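Local atomic coordinates of DnaD domain protein (PDB entry 2I5U), a protein that is of unknown function but, as a member of the DnaB/DnaD family, probably takes part in initiating DNA replication. Residues T22-W27 with Q43-A48; D30-K33 with S37-E40; I7-N10 with G14-S17. One frame throughout, in Å; residues are numbered along the deposited sequence.

Contact 1: residues T22-W27 with Q43-A48; sequences TDFDYW and QLIVKA
The indole NE1 of Trp27 is engaged by two oxygens, the hydroxyl of Tyr60 and OD1 of Asn64, each through a weak hydrogen bond. The indole lies toward helix 60-73, where it also touches Leu67 and Glu71. Trp27 CB, at the root of the side chain, touches Ile45 CD1 of helix 38-55 at 4.0 Å. Ile45 is what joins the two segments, and its two branches do different jobs. CG2 lies over one face of the Phe24 ring, displaced toward the rim, with its closest approach of 3.7 Å to Phe24 CD1. From Ile45 CG2 to the centroid of the Phe24 ring is 4.0 Å, 21° off the ring normal, which makes a CH-pi contact. The other branch, through CG1, runs to the backbone of helix 18-32: Ile45 CD1 lies 3.8 Å from Phe24 O, and it is this same methyl that meets Trp27 CB. A chi1 of -67° produces this split by setting CG2 anti to the backbone N of Ile45 and CG1 beside that nitrogen. This is core packing in an all-helical DnaD domain fragment, where helices 18-32 and 38-55 meet close to the centre of the chain. The nearest pair of alpha carbons, Phe24 CA and Ile45 CA, is 7.7 Å apart and bridged by the side chains, and no hydrogen bond crosses between the segments, so the attraction here is apolar. Helix 2-9 adds Ile4, which touches both Phe24 and Ile45, while helix 60-73 supplies Ile63 and Tyr60, whose ring meets that of Phe24 edge-to-face.

Contact 2: residues D30-K33 with S37-E40; sequences DFEK and SQKE
A capping box, Ser37 with Glu40, starts helix 38-55, and Glu32 of helix 18-32 lies against its first residues. Within the box, Glu40 N donates to Ser37 OG at 3.0 Å, closing the first turn. In return Ser37 N gives Glu40 OE1 a nearly straight bond of 2.8 Å, meeting that oxygen on its anti side and 16° out of the carboxylate plane. Across the contact, Glu32 reaches over with its chain extended beyond CG. Its CG stands 4.3 Å from Ser37 C, and its carboxylate oxygen OE2 comes to 3.2 Å from Gln38 CB. The side chains of Glu32 and Gln38 then run side by side, pointing the same way, their carboxylate and amide planes turned 47° apart. Phe31, next to Glu32, turns its ring inward instead, onto Ala41 and Leu44 of helix 38-55. No hydrogen bond links the two segments; the closest approach is that of Glu32 OE2 to a carbon, Gln38 CB. Even so, two carboxylates, those of Glu32 and Glu40, lie close to the amino end of a helix, where the positive end of the helix dipole would probably favour their negative charge.

Contact 3: residues I7-N10 with G14-S17; sequences IWEN and GLMS
The connection between helix 2-9 and helix 18-32 folds back on the end of the first helix, and a Met-aromatic contact between Trp8 and Met16 is part of it. Residue 16 is a selenomethionine, modelled in two conformers; its ring contacts hold for the one described here and are less certain for the other. In this conformer Met16 SE is 4.2 Å from the centroid of the five-membered ring of Trp8, only 7° off the ring normal. The chain of Met16 bends at chi2 and chi3, which curls the methyl back over the same ring system, so that Met16 CE reaches Trp8 CG at 3.7 Å and makes a CH-pi contact. Trp8 has its CG anti to the backbone N, chi1 -179°, and this brings the ring's nitrogen-bearing edge up to the loop. There two backbone carbonyls lie near the ring plane: Trp8 CD1 is 3.2 Å from Gly14 O, and Trp8 NE1 makes a weak hydrogen bond of 3.3 Å to Leu15 O. The stronger link comes from Glu9. Met16 N donates to Glu9 OE2 at 2.9 Å, almost straight at 176°, and uses the anti lone pair of that oxygen. A water adds a bridge between the backbones, donating to Glu9 O at 2.8 Å and accepting from Gly14 N at 2.9 Å. Trp8 also meets the ring of Phe13 and touches Thr20, while Met16 rests on Ile4, Met21 and Phe24. Backbone groups of the loop are thus held by side chains from the last turn of one helix just before Ser17 takes the N-cap of the next, helix 18-32 of this all-helical DnaD domain.

From the N terminus, contact 3 comes first: it closes the short loop after helix 2-9 and brings the chain to the start of helix 18-32. Contact 1 opens on that helix and closes on helix 38-55, spanning 15 intervening residues. Contact 2 falls within this span, closing the turn between the same two helices. Contacts 1 and 2 touch through Leu44 CD1 and Phe31 CD1, 3.7 Å apart. Contact 1 also meets contact 3, where Phe24 packs on Trp8 and Val46 on Ile7. Contacts 2 and 3 lie on opposite sides of the chain's centre, their nearest atoms about 12 Å apart, with contact 1 joining both through the core.

Contact 1: residues T22-W27 with Q43-A48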
ATOM      1  N   THR A  22      -9.918  -2.299  -3.174  1.00 18.52           N
ATOM      2  CA  THR A  22     -10.483  -3.091  -2.073  1.00 18.61           C
ATOM      3  C   THR A  22      -9.355  -3.608  -1.196  1.00 17.71           C
ATOM      4  O   THR A  22      -9.419  -3.526   0.022  1.00 18.04           O
ATOM      5  CB  THR A  22     -11.313  -4.276  -2.613  1.00 19.00           C
ATOM      6  OG1 THR A  22     -12.427  -3.764  -3.370  1.00 21.31           O
ATOM      7  CG2 THR A  22     -11.788  -5.163  -1.488  1.00 20.01           C
ATOM      8  N   ASP A  23      -8.314  -4.141  -1.831  1.00 16.25           N
ATOM      9  CA  ASP A  23      -7.167  -4.698  -1.119  1.00 17.06           C
ATOM     10  C   ASP A  23      -6.463  -3.648  -0.283  1.00 17.50           C
ATOM     11  O   ASP A  23      -6.078  -3.898   0.864  1.00 17.23           O
ATOM     12  CB  ASP A  23      -6.181  -5.346  -2.109  1.00 17.34           C
ATOM     13  CG  ASP A  23      -6.705  -6.629  -2.727  1.00 18.63           C
ATOM     14  OD1 ASP A  23      -7.537  -7.323  -2.100  1.00 21.78           O
ATOM     15  OD2 ASP A  23      -6.290  -6.972  -3.849  1.00 20.51           O
ATOM     16  N   PHE A  24      -6.283  -2.464  -0.843  1.00 16.88           N
ATOM     17  CA  PHE A  24      -5.606  -1.412  -0.095  1.00 17.64           C
ATOM     18  C   PHE A  24      -6.491  -0.868   1.036  1.00 18.17           C
ATOM     19  O   PHE A  24      -5.971  -0.497   2.098  1.00 18.69           O
ATOM     20  CB  PHE A  24      -5.093  -0.298  -1.022  1.00 17.80           C
ATOM     21  CG  PHE A  24      -3.860  -0.678  -1.813  1.00 17.01           C
ATOM     22  CD1 PHE A  24      -2.803  -1.379  -1.247  1.00 19.53           C
ATOM     23  CD2 PHE A  24      -3.730  -0.280  -3.117  1.00 16.75           C
ATOM     24  CE1 PHE A  24      -1.653  -1.694  -1.996  1.00 19.12           C
ATOM     25  CE2 PHE A  24      -2.587  -0.589  -3.852  1.00 18.65           C
ATOM     26  CZ  PHE A  24      -1.560  -1.304  -3.284  1.00 18.30           C
ATOM     27  N   ASP A  25      -7.807  -0.776   0.813  1.00 18.09           N
ATOM     28  CA  ASP A  25      -8.736  -0.370   1.889  1.00 19.42           C
ATOM     29  C   ASP A  25      -8.617  -1.333   3.060  1.00 20.00           C
ATOM     30  O   ASP A  25      -8.595  -0.922   4.233  1.00 20.60           O
ATOM     31  CB  ASP A  25     -10.199  -0.383   1.422  1.00 19.73           C
ATOM     32  CG  ASP A  25     -10.579   0.818   0.593  1.00 23.46           C
ATOM     33  OD1 ASP A  25      -9.879   1.836   0.666  1.00 27.53           O
ATOM     34  OD2 ASP A  25     -11.633   0.743  -0.103  1.00 27.80           O
ATOM     35  N   TYR A  26      -8.534  -2.613   2.741  1.00 19.42           N
ATOM     36  CA  TYR A  26      -8.423  -3.657   3.752  1.00 20.41           C
ATOM     37  C   TYR A  26      -7.073  -3.568   4.459  1.00 19.53           C
ATOM     38  O   TYR A  26      -6.992  -3.773   5.665  1.00 20.02           O
ATOM     39  CB  TYR A  26      -8.654  -5.036   3.141  1.00 21.63           C
ATOM     40  CG  TYR A  26      -9.255  -5.974   4.120  1.00 25.10           C
ATOM     41  CD1 TYR A  26     -10.633  -5.975   4.354  1.00 26.53           C
ATOM     42  CD2 TYR A  26      -8.452  -6.798   4.893  1.00 26.12           C
ATOM     43  CE1 TYR A  26     -11.188  -6.807   5.291  1.00 27.82           C
ATOM     44  CE2 TYR A  26      -9.009  -7.644   5.831  1.00 26.47           C
ATOM     45  CZ  TYR A  26     -10.374  -7.635   6.022  1.00 27.83           C
ATOM     46  OH  TYR A  26     -10.949  -8.442   6.965  1.00 27.82           O
ATOM     47  N   TRP A  27      -6.019  -3.192   3.732  1.00 19.21           N
ATOM     48  CA  TRP A  27      -4.699  -3.025   4.339  1.00 19.37           C
ATOM     49  C   TRP A  27      -4.697  -1.873   5.323  1.00 20.09           C
ATOM     50  O   TRP A  27      -4.099  -1.975   6.390  1.00 20.05           O
ATOM     51  CB  TRP A  27      -3.625  -2.784   3.267  1.00 19.38           C
ATOM     52  CG  TRP A  27      -2.928  -4.031   2.856  1.00 18.91           C
ATOM     53  CD1 TRP A  27      -2.920  -4.623   1.613  1.00 19.86           C
ATOM     54  CD2 TRP A  27      -2.111  -4.832   3.687  1.00 20.00           C
ATOM     55  NE1 TRP A  27      -2.152  -5.752   1.643  1.00 18.68           N
ATOM     56  CE2 TRP A  27      -1.647  -5.909   2.909  1.00 18.32           C
ATOM     57  CE3 TRP A  27      -1.751  -4.765   5.040  1.00 19.19           C
ATOM     58  CZ2 TRP A  27      -0.823  -6.911   3.437  1.00 20.04           C
ATOM     59  CZ3 TRP A  27      -0.925  -5.747   5.564  1.00 20.03           C
ATOM     60  CH2 TRP A  27      -0.479  -6.816   4.761  1.00 19.89           C
ATOM     61  N   GLN A  43       0.327   6.263   4.521  0.50 20.08           N
ATOM     62  CA  GLN A  43       1.738   6.560   4.286  0.50 20.19           C
ATOM     63  C   GLN A  43       2.561   5.294   4.056  0.50 19.90           C
ATOM     64  O   GLN A  43       3.456   5.281   3.219  0.50 19.75           O
ATOM     65  CB  GLN A  43       2.325   7.355   5.462  0.50 20.18           C
ATOM     66  CG  GLN A  43       1.806   8.788   5.553  0.50 20.10           C
ATOM     67  CD  GLN A  43       2.392   9.579   6.720  0.50 21.01           C
ATOM     68  OE1 GLN A  43       2.827   9.012   7.734  0.50 21.81           O
ATOM     69  NE2 GLN A  43       2.370  10.902   6.596  0.50 21.00           N
ATOM     70  N   LEU A  44       2.250   4.227   4.788  1.00 19.94           N
ATOM     71  CA  LEU A  44       2.945   2.949   4.607  1.00 19.57           C
ATOM     72  C   LEU A  44       2.697   2.397   3.203  1.00 19.15           C
ATOM     73  O   LEU A  44       3.610   1.935   2.532  1.00 18.80           O
ATOM     74  CB  LEU A  44       2.496   1.914   5.635  1.00 20.22           C
ATOM     75  CG  LEU A  44       3.009   2.131   7.067  1.00 20.77           C
ATOM     76  CD1 LEU A  44       2.309   1.181   8.047  1.00 22.60           C
ATOM     77  CD2 LEU A  44       4.511   1.960   7.135  1.00 22.87           C
ATOM     78  N   ILE A  45       1.460   2.477   2.745  1.00 18.44           N
ATOM     79  CA  ILE A  45       1.144   1.958   1.427  1.00 18.35           C
ATOM     80  C   ILE A  45       1.866   2.785   0.344  1.00 17.87           C
ATOM     81  O   ILE A  45       2.454   2.231  -0.580  1.00 17.70           O
ATOM     82  CB  ILE A  45      -0.380   1.875   1.173  1.00 18.70           C
ATOM     83  CG1 ILE A  45      -1.005   0.822   2.094  1.00 20.42           C
ATOM     84  CG2 ILE A  45      -0.645   1.505  -0.275  1.00 18.99           C
ATOM     85  CD1 ILE A  45      -2.487   0.951   2.240  1.00 21.10           C
ATOM     86  N   VAL A  46       1.842   4.100   0.479  1.00 17.01           N
ATOM     87  CA  VAL A  46       2.554   4.955  -0.466  1.00 17.00           C
ATOM     88  C   VAL A  46       4.032   4.567  -0.523  1.00 17.09           C
ATOM     89  O   VAL A  46       4.615   4.458  -1.622  1.00 16.85           O
ATOM     90  CB  VAL A  46       2.412   6.433  -0.107  1.00 16.75           C
ATOM     91  CG1 VAL A  46       3.361   7.279  -0.959  1.00 16.96           C
ATOM     92  CG2 VAL A  46       0.968   6.898  -0.296  1.00 17.06           C
ATOM     93  N   LYS A  47       4.647   4.372   0.643  1.00 17.78           N
ATOM     94  CA  LYS A  47       6.059   3.990   0.692  1.00 17.44           C
ATOM     95  C   LYS A  47       6.318   2.634   0.007  1.00 17.26           C
ATOM     96  O   LYS A  47       7.307   2.471  -0.697  1.00 17.47           O
ATOM     97  CB  LYS A  47       6.565   3.957   2.134  1.00 18.55           C
ATOM     98  CG  LYS A  47       8.030   3.613   2.270  1.00 21.06           C
ATOM     99  CD  LYS A  47       8.919   4.767   1.839  1.00 28.41           C
ATOM    100  CE  LYS A  47      10.211   4.304   1.188  1.00 31.99           C
ATOM    101  NZ  LYS A  47      10.027   4.122  -0.281  1.00 34.18           N
ATOM    102  N   ALA A  48       5.456   1.646   0.252  1.00 16.68           N
ATOM    103  CA  ALA A  48       5.603   0.343  -0.400  1.00 16.62           C
ATOM    104  C   ALA A  48       5.494   0.515  -1.919  1.00 16.32           C
ATOM    105  O   ALA A  48       6.206  -0.133  -2.670  1.00 17.16           O
ATOM    106  CB  ALA A  48       4.553  -0.663   0.109  1.00 17.40           C
TER

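Contact 2: residues D30-K33 with S37-E40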
ATOM      1  N   ASP A  30      -6.282  -3.117   8.383  1.00 20.39           N
ATOM      2  CA  ASP A  30      -5.442  -4.070   9.093  1.00 21.49           C
ATOM      3  C   ASP A  30      -4.334  -3.376   9.882  1.00 21.62           C
ATOM      4  O   ASP A  30      -4.034  -3.766  11.014  1.00 20.70           O
ATOM      5  CB  ASP A  30      -4.891  -5.150   8.155  1.00 21.80           C
ATOM      6  CG  ASP A  30      -5.907  -6.254   7.866  1.00 24.41           C
ATOM      7  OD1 ASP A  30      -6.973  -6.310   8.527  1.00 27.63           O
ATOM      8  OD2 ASP A  30      -5.632  -7.077   6.981  1.00 27.19           O
ATOM      9  N   PHE A  31      -3.768  -2.311   9.325  1.00 22.22           N
ATOM     10  CA  PHE A  31      -2.775  -1.535  10.068  1.00 22.47           C
ATOM     11  C   PHE A  31      -3.428  -0.807  11.217  1.00 22.49           C
ATOM     12  O   PHE A  31      -2.827  -0.695  12.291  1.00 23.35           O
ATOM     13  CB  PHE A  31      -1.983  -0.588   9.163  1.00 22.91           C
ATOM     14  CG  PHE A  31      -0.860  -1.272   8.430  1.00 22.09           C
ATOM     15  CD1 PHE A  31       0.267  -1.711   9.116  1.00 22.91           C
ATOM     16  CD2 PHE A  31      -0.954  -1.544   7.079  1.00 23.70           C
ATOM     17  CE1 PHE A  31       1.295  -2.372   8.437  1.00 23.51           C
ATOM     18  CE2 PHE A  31       0.077  -2.205   6.416  1.00 23.20           C
ATOM     19  CZ  PHE A  31       1.182  -2.621   7.096  1.00 22.94           C
ATOM     20  N   GLU A  32      -4.671  -0.353  11.031  1.00 22.44           N
ATOM     21  CA  GLU A  32      -5.418   0.271  12.146  1.00 23.23           C
ATOM     22  C   GLU A  32      -5.661  -0.702  13.291  1.00 22.89           C
ATOM     23  O   GLU A  32      -5.636  -0.307  14.470  1.00 22.59           O
ATOM     24  CB  GLU A  32      -6.746   0.861  11.662  1.00 23.19           C
ATOM     25  CG  GLU A  32      -6.576   2.159  10.870  1.00 25.29           C
ATOM     26  CD  GLU A  32      -7.829   2.583  10.109  1.00 27.67           C
ATOM     27  OE1 GLU A  32      -8.759   1.758   9.933  1.00 33.06           O
ATOM     28  OE2 GLU A  32      -7.870   3.745   9.664  1.00 34.53           O
ATOM     29  N   LYS A  33      -5.877  -1.975  12.969  1.00 22.55           N
ATOM     30  CA  LYS A  33      -6.122  -3.001  13.989  1.00 23.16           C
ATOM     31  C   LYS A  33      -4.921  -3.235  14.906  1.00 23.06           C
ATOM     32  O   LYS A  33      -5.077  -3.819  15.970  1.00 22.10           O
ATOM     33  CB  LYS A  33      -6.520  -4.328  13.347  1.00 22.95           C
ATOM     34  CG  LYS A  33      -7.930  -4.350  12.776  1.00 23.68           C
ATOM     35  CD  LYS A  33      -8.307  -5.726  12.256  1.00 24.17           C
ATOM     36  CE  LYS A  33      -9.655  -5.685  11.532  1.00 25.93           C
ATOM     37  NZ  LYS A  33     -10.150  -7.042  11.164  1.00 28.04           N
ATOM     38  N   SER A  37      -2.653   4.969  12.775  1.00 21.44           N
ATOM     39  CA  SER A  37      -3.710   5.876  12.336  1.00 21.89           C
ATOM     40  C   SER A  37      -4.007   5.612  10.861  1.00 22.24           C
ATOM     41  O   SER A  37      -3.192   5.018  10.155  1.00 22.76           O
ATOM     42  CB  SER A  37      -3.305   7.343  12.539  1.00 21.33           C
ATOM     43  OG  SER A  37      -2.228   7.716  11.687  1.00 20.60           O
ATOM     44  N   GLN A  38      -5.171   6.059  10.403  1.00 23.23           N
ATOM     45  CA  GLN A  38      -5.520   5.971   8.986  1.00 23.53           C
ATOM     46  C   GLN A  38      -4.426   6.623   8.156  1.00 23.18           C
ATOM     47  O   GLN A  38      -3.990   6.068   7.155  1.00 22.53           O
ATOM     48  CB  GLN A  38      -6.872   6.648   8.717  1.00 23.89           C
ATOM     49  CG  GLN A  38      -7.372   6.510   7.280  1.00 24.72           C
ATOM     50  CD  GLN A  38      -8.725   7.176   7.060  1.00 26.69           C
ATOM     51  OE1 GLN A  38      -9.707   6.871   7.747  1.00 32.76           O
ATOM     52  NE2 GLN A  38      -8.782   8.096   6.100  1.00 31.97           N
ATOM     53  N   LYS A  39      -3.967   7.790   8.594  1.00 23.00           N
ATOM     54  CA  LYS A  39      -2.946   8.551   7.872  1.00 22.96           C
ATOM     55  C   LYS A  39      -1.614   7.806   7.796  1.00 22.41           C
ATOM     56  O   LYS A  39      -0.972   7.765   6.745  1.00 22.23           O
ATOM     57  CB  LYS A  39      -2.729   9.901   8.546  1.00 23.47           C
ATOM     58  CG  LYS A  39      -2.011  10.905   7.670  1.00 27.54           C
ATOM     59  CD  LYS A  39      -2.984  11.600   6.708  1.00 31.97           C
ATOM     60  CE  LYS A  39      -2.361  11.827   5.339  1.00 33.68           C
ATOM     61  NZ  LYS A  39      -1.048  12.529   5.422  1.00 35.50           N
ATOM     62  N   GLU A  40      -1.202   7.209   8.909  1.00 21.31           N
ATOM     63  CA  GLU A  40       0.048   6.444   8.961  1.00 21.33           C
ATOM     64  C   GLU A  40      -0.035   5.210   8.063  1.00 20.01           C
ATOM     65  O   GLU A  40       0.938   4.856   7.394  1.00 19.30           O
ATOM     66  CB  GLU A  40       0.349   5.993  10.397  1.00 21.46           C
ATOM     67  CG  GLU A  40       0.882   7.080  11.305  1.00 22.49           C
ATOM     68  CD  GLU A  40       0.847   6.696  12.784  1.00 23.05           C
ATOM     69  OE1 GLU A  40      -0.041   5.922  13.200  1.00 24.47           O
ATOM     70  OE2 GLU A  40       1.703   7.205  13.539  1.00 24.94           O
TER

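Contact 3: residues I7-N10 with G14-S17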
ATOM      1  N   ILE A   7      -0.442   7.931  -6.824  1.00 17.84           N
ATOM      2  CA  ILE A   7       0.900   7.417  -7.000  1.00 17.17           C
ATOM      3  C   ILE A   7       0.892   6.169  -7.877  1.00 16.59           C
ATOM      4  O   ILE A   7       1.771   5.993  -8.713  1.00 16.98           O
ATOM      5  CB  ILE A   7       1.691   7.230  -5.671  1.00 16.59           C
ATOM      6  CG1 ILE A   7       3.165   6.974  -5.994  1.00 16.70           C
ATOM      7  CG2 ILE A   7       1.094   6.133  -4.798  1.00 18.04           C
ATOM      8  CD1 ILE A   7       4.090   7.021  -4.843  1.00 19.07           C
ATOM      9  N   TRP A   8      -0.115   5.309  -7.724  1.00 15.83           N
ATOM     10  CA  TRP A   8      -0.278   4.137  -8.571  1.00 15.86           C
ATOM     11  C   TRP A   8      -0.462   4.530 -10.038  1.00 15.38           C
ATOM     12  O   TRP A   8       0.302   4.120 -10.926  1.00 16.04           O
ATOM     13  CB  TRP A   8      -1.482   3.331  -8.081  1.00 16.02           C
ATOM     14  CG  TRP A   8      -1.799   2.061  -8.824  1.00 16.30           C
ATOM     15  CD1 TRP A   8      -2.497   1.942  -9.990  1.00 17.62           C
ATOM     16  CD2 TRP A   8      -1.509   0.722  -8.398  1.00 16.75           C
ATOM     17  NE1 TRP A   8      -2.635   0.622 -10.330  1.00 18.54           N
ATOM     18  CE2 TRP A   8      -2.033  -0.146  -9.372  1.00 17.10           C
ATOM     19  CE3 TRP A   8      -0.835   0.170  -7.287  1.00 16.59           C
ATOM     20  CZ2 TRP A   8      -1.894  -1.528  -9.289  1.00 18.69           C
ATOM     21  CZ3 TRP A   8      -0.723  -1.209  -7.206  1.00 18.07           C
ATOM     22  CH2 TRP A   8      -1.251  -2.032  -8.192  1.00 17.96           C
ATOM     23  N   GLU A   9      -1.475   5.356 -10.303  1.00 16.12           N
ATOM     24  CA  GLU A   9      -1.853   5.644 -11.678  1.00 16.74           C
ATOM     25  C   GLU A   9      -0.875   6.527 -12.446  1.00 16.80           C
ATOM     26  O   GLU A   9      -0.836   6.463 -13.668  1.00 19.01           O
ATOM     27  CB  GLU A   9      -3.275   6.216 -11.728  1.00 17.58           C
ATOM     28  CG  GLU A   9      -4.282   5.185 -11.266  1.00 18.29           C
ATOM     29  CD  GLU A   9      -5.714   5.592 -11.451  1.00 20.12           C
ATOM     30  OE1 GLU A   9      -5.987   6.821 -11.566  1.00 22.88           O
ATOM     31  OE2 GLU A   9      -6.585   4.670 -11.429  1.00 20.98           O
ATOM     32  N   ASN A  10      -0.058   7.307 -11.743  1.00 16.26           N
ATOM     33  CA  ASN A  10       0.921   8.161 -12.405  1.00 15.68           C
ATOM     34  C   ASN A  10       2.298   7.535 -12.520  1.00 16.16           C
ATOM     35  O   ASN A  10       3.250   8.201 -12.943  1.00 17.79           O
ATOM     36  CB  ASN A  10       0.986   9.514 -11.694  1.00 15.75           C
ATOM     37  CG  ASN A  10      -0.251  10.324 -11.942  1.00 16.98           C
ATOM     38  OD1 ASN A  10      -0.414  10.882 -13.040  1.00 19.68           O
ATOM     39  ND2 ASN A  10      -1.155  10.369 -10.962  1.00 19.74           N
ATOM     40  N   GLY A  14      -0.789   1.417 -14.483  1.00 19.25           N
ATOM     41  CA  GLY A  14      -2.101   1.409 -15.123  1.00 18.72           C
ATOM     42  C   GLY A  14      -3.190   1.868 -14.185  1.00 18.94           C
ATOM     43  O   GLY A  14      -2.940   2.392 -13.094  1.00 19.34           O
ATOM     44  N   LEU A  15      -4.435   1.640 -14.597  1.00 19.06           N
ATOM     45  CA  LEU A  15      -5.579   1.982 -13.784  1.00 19.73           C
ATOM     46  C   LEU A  15      -5.559   1.210 -12.478  1.00 19.44           C
ATOM     47  O   LEU A  15      -5.146   0.057 -12.439  1.00 19.09           O
ATOM     48  CB  LEU A  15      -6.873   1.633 -14.520  1.00 20.98           C
ATOM     49  CG  LEU A  15      -7.141   2.310 -15.848  1.00 23.72           C
ATOM     50  CD1 LEU A  15      -8.426   1.743 -16.499  1.00 25.63           C
ATOM     51  CD2 LEU A  15      -7.233   3.804 -15.626  1.00 27.21           C
HETATM   52  N   MSE A  16      -6.011   1.844 -11.408  0.50 19.64           N
HETATM   53  CA  MSE A  16      -6.244   1.135 -10.155  1.00 19.38           C
HETATM   54  C   MSE A  16      -7.522   0.308 -10.276  1.00 19.46           C
HETATM   55  O   MSE A  16      -8.596   0.851 -10.436  1.00 19.74           O
HETATM   56  CB  MSE A  16      -6.366   2.127  -8.982  1.00 19.88           C
HETATM   57  CG  MSE A  16      -6.891   1.550  -7.717  1.00 20.59           C
HETATM   58 SE   MSE A  16      -5.544   0.495  -7.015  0.35 19.27          SE
HETATM   59  CE  MSE A  16      -4.491   1.973  -6.235  0.50 17.00           C
ATOM     60  N   SER A  17      -7.383  -1.005 -10.224  1.00 18.37           N
ATOM     61  CA  SER A  17      -8.540  -1.880 -10.325  1.00 18.19           C
ATOM     62  C   SER A  17      -9.433  -1.773  -9.093  1.00 17.74           C
ATOM     63  O   SER A  17      -8.989  -1.377  -8.007  1.00 17.51           O
ATOM     64  CB  SER A  17      -8.109  -3.322 -10.545  1.00 18.64           C
ATOM     65  OG  SER A  17      -7.661  -3.928  -9.359  1.00 19.21           O
TER
HETATM   66  O   HOH W   1      -0.004   4.177 -15.059  1.00 26.86           O